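Local coordinates for triacylglycerol lipase (Clostridium botulinum, PDB 5AH1), which probably hydrolyses ester bonds of acylglycerols, and also acts on synthetic polyesters, as a zinc-binding member of the alpha/beta-hydrolase family, at residues Phe329-Gln334 with Ala417-Ile422. Numbering follows the deposited sequence.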
loop_
_atom_site.group_PDB
_atom_site.type_symbol
_atom_site.label_atom_id
_atom_site.label_comp_id
_atom_site.label_asym_id
_atom_site.label_seq_id
_atom_site.Cartn_x
_atom_site.Cartn_y
_atom_site.Cartn_z
ATOM N N PHE A 329 1.467 -12.660 5.154
ATOM C CA PHE A 329 2.277 -12.053 6.203
ATOM C C PHE A 329 1.857 -10.628 6.383
ATOM O O PHE A 329 1.671 -9.926 5.409
ATOM C CB PHE A 329 3.765 -12.104 5.822
ATOM C CG PHE A 329 4.271 -13.498 5.639
ATOM C CD1 PHE A 329 4.705 -14.248 6.733
ATOM C CD2 PHE A 329 4.272 -14.084 4.385
ATOM C CE1 PHE A 329 5.147 -15.540 6.576
ATOM C CE2 PHE A 329 4.701 -15.374 4.225
ATOM C CZ PHE A 329 5.131 -16.111 5.315
ATOM N N SER A 330 1.800 -10.187 7.624
ATOM C CA SER A 330 1.527 -8.781 7.913
ATOM C C SER A 330 2.571 -8.205 8.849
ATOM O O SER A 330 2.979 -8.842 9.831
ATOM C CB SER A 330 0.150 -8.612 8.538
ATOM O OG SER A 330 0.066 -9.413 9.699
ATOM N N TRP A 331 2.994 -6.989 8.518
ATOM C CA TRP A 331 3.941 -6.200 9.286
ATOM C C TRP A 331 3.282 -4.897 9.713
ATOM O O TRP A 331 2.668 -4.201 8.891
ATOM C CB TRP A 331 5.172 -5.914 8.435
ATOM C CG TRP A 331 5.899 -7.155 8.040
ATOM C CD1 TRP A 331 5.690 -7.910 6.931
ATOM C CD2 TRP A 331 6.940 -7.804 8.783
ATOM N NE1 TRP A 331 6.544 -8.988 6.930
ATOM C CE2 TRP A 331 7.329 -8.944 8.052
ATOM C CE3 TRP A 331 7.579 -7.529 9.999
ATOM C CZ2 TRP A 331 8.339 -9.806 8.490
ATOM C CZ3 TRP A 331 8.567 -8.376 10.432
ATOM C CH2 TRP A 331 8.952 -9.500 9.677
ATOM N N THR A 332 3.410 -4.602 11.006
ATOM C CA THR A 332 2.814 -3.441 11.657
ATOM C C THR A 332 3.925 -2.476 12.071
ATOM O O THR A 332 4.896 -2.891 12.723
ATOM C CB THR A 332 2.035 -3.877 12.925
ATOM O OG1 THR A 332 0.957 -4.748 12.547
ATOM C CG2 THR A 332 1.481 -2.666 13.671
ATOM N N THR A 333 3.789 -1.219 11.661
ATOM C CA THR A 333 4.664 -0.146 12.105
ATOM C C THR A 333 3.962 0.678 13.173
ATOM O O THR A 333 2.741 0.873 13.114
ATOM C CB THR A 333 5.087 0.752 10.916
ATOM O OG1 THR A 333 4.003 0.875 9.980
ATOM C CG2 THR A 333 6.276 0.155 10.188
ATOM N N GLN A 334 4.739 1.187 14.127
ATOM C CA GLN A 334 4.226 2.049 15.193
ATOM C C GLN A 334 5.246 3.133 15.499
ATOM O O GLN A 334 6.436 2.840 15.569
ATOM C CB GLN A 334 3.953 1.240 16.460
ATOM C CG GLN A 334 3.530 2.123 17.630
ATOM C CD GLN A 334 3.150 1.352 18.860
ATOM O OE1 GLN A 334 3.071 0.122 18.856
ATOM N NE2 GLN A 334 2.895 2.081 19.934
ATOM N N ALA A 417 1.041 -12.838 11.521
ATOM C CA ALA A 417 1.250 -11.470 11.992
ATOM C C ALA A 417 2.629 -11.378 12.644
ATOM O O ALA A 417 2.880 -11.958 13.699
ATOM C CB ALA A 417 0.136 -11.046 12.951
ATOM N N MET A 418 3.535 -10.677 11.968
ATOM C CA MET A 418 4.952 -10.730 12.303
ATOM C C MET A 418 5.295 -9.737 13.424
ATOM O O MET A 418 4.492 -8.864 13.762
ATOM C CB MET A 418 5.781 -10.503 11.025
ATOM C CG MET A 418 5.423 -11.486 9.918
ATOM S SD MET A 418 5.723 -13.219 10.371
ATOM C CE MET A 418 7.514 -13.273 10.395
ATOM N N PRO A 419 6.489 -9.876 14.022
ATOM C CA PRO A 419 6.838 -9.035 15.169
ATOM C C PRO A 419 6.759 -7.538 14.849
ATOM O O PRO A 419 7.280 -7.098 13.830
ATOM C CB PRO A 419 8.270 -9.496 15.512
ATOM C CG PRO A 419 8.295 -10.911 15.094
ATOM C CD PRO A 419 7.492 -10.938 13.816
ATOM N N ARG A 420 6.113 -6.770 15.718
ATOM C CA ARG A 420 5.838 -5.366 15.436
ATOM C C ARG A 420 7.118 -4.577 15.187
ATOM O O ARG A 420 8.104 -4.745 15.902
ATOM C CB ARG A 420 5.052 -4.731 16.589
ATOM C CG ARG A 420 4.643 -3.287 16.308
ATOM C CD ARG A 420 3.580 -2.751 17.265
ATOM N NE ARG A 420 2.311 -3.435 17.092
ATOM C CZ ARG A 420 1.151 -2.988 17.547
ATOM N NH1 ARG A 420 1.089 -1.831 18.180
ATOM N NH2 ARG A 420 0.050 -3.685 17.345
ATOM N N ILE A 421 7.071 -3.691 14.192
ATOM C CA ILE A 421 8.208 -2.851 13.857
ATOM C C ILE A 421 8.016 -1.537 14.594
ATOM O O ILE A 421 7.417 -0.586 14.075
ATOM C CB ILE A 421 8.351 -2.648 12.327
ATOM C CG1 ILE A 421 8.285 -3.988 11.574
ATOM C CG2 ILE A 421 9.649 -1.917 12.028
ATOM C CD1 ILE A 421 8.335 -3.826 10.037
ATOM N N ILE A 422 8.476 -1.503 15.838
ATOM C CA ILE A 422 8.290 -0.333 16.687
ATOM C C ILE A 422 9.271 0.797 16.335
ATOM O O ILE A 422 10.248 0.599 15.602
ATOM C CB ILE A 422 8.397 -0.681 18.186
ATOM C CG1 ILE A 422 9.762 -1.288 18.500
ATOM C CG2 ILE A 422 7.270 -1.639 18.589
ATOM C CD1 ILE A 422 10.018 -1.500 19.966
HETATM O O HOH W 1 4.989 -6.519 12.354
#
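Ser330 pairs with Ala417 where two neighbouring parallel strands of the alpha/beta-hydrolase sheet, 327-331 and 415-417, run side by side, and the contact is a worked example of how two backbones part after strand pairing and meet again at one isolated bridge. Met418 N donates to Ser330 O (2.9 Å); the 417-422 segment then bows outward through Pro419, and water 1 bridges the separated backbones, accepting from Thr332 N and donating to Met418 O. Past this bow the backbones rejoin, one residue out of step: Ile421 N gives a short bond to Thr332 O (2.7 Å), and Ile421 O receives Gln334 N.

On the face of the sheet packed by helix 437-448, the Trp331 indole forms a floor on which Met418 stands. Met418 CB sits 3.4 Å from the centroid of the six-membered ring of Trp331, almost on the ring normal, a CH-pi contact. Bends at chi2 and chi3 (-61° and -70°) turn the chain so that CE returns to the indole rim near CZ2, while SD reaches the edge of the Phe329 ring, 3.9 Å from CD1, a Met-aromatic contact. Ile421 CD1 fills the hollow beside Trp331 CE3, and Trp439 borders it from the helix. Farther along, Arg420 reaches across Thr332 toward Gln334, with Thr332 CG2 under one guanidinium face. Arg420 NH1 bonds Gln334 OE1 at 2.9 Å, the oxygen in the guanidinium plane but the nitrogen well above the amide plane.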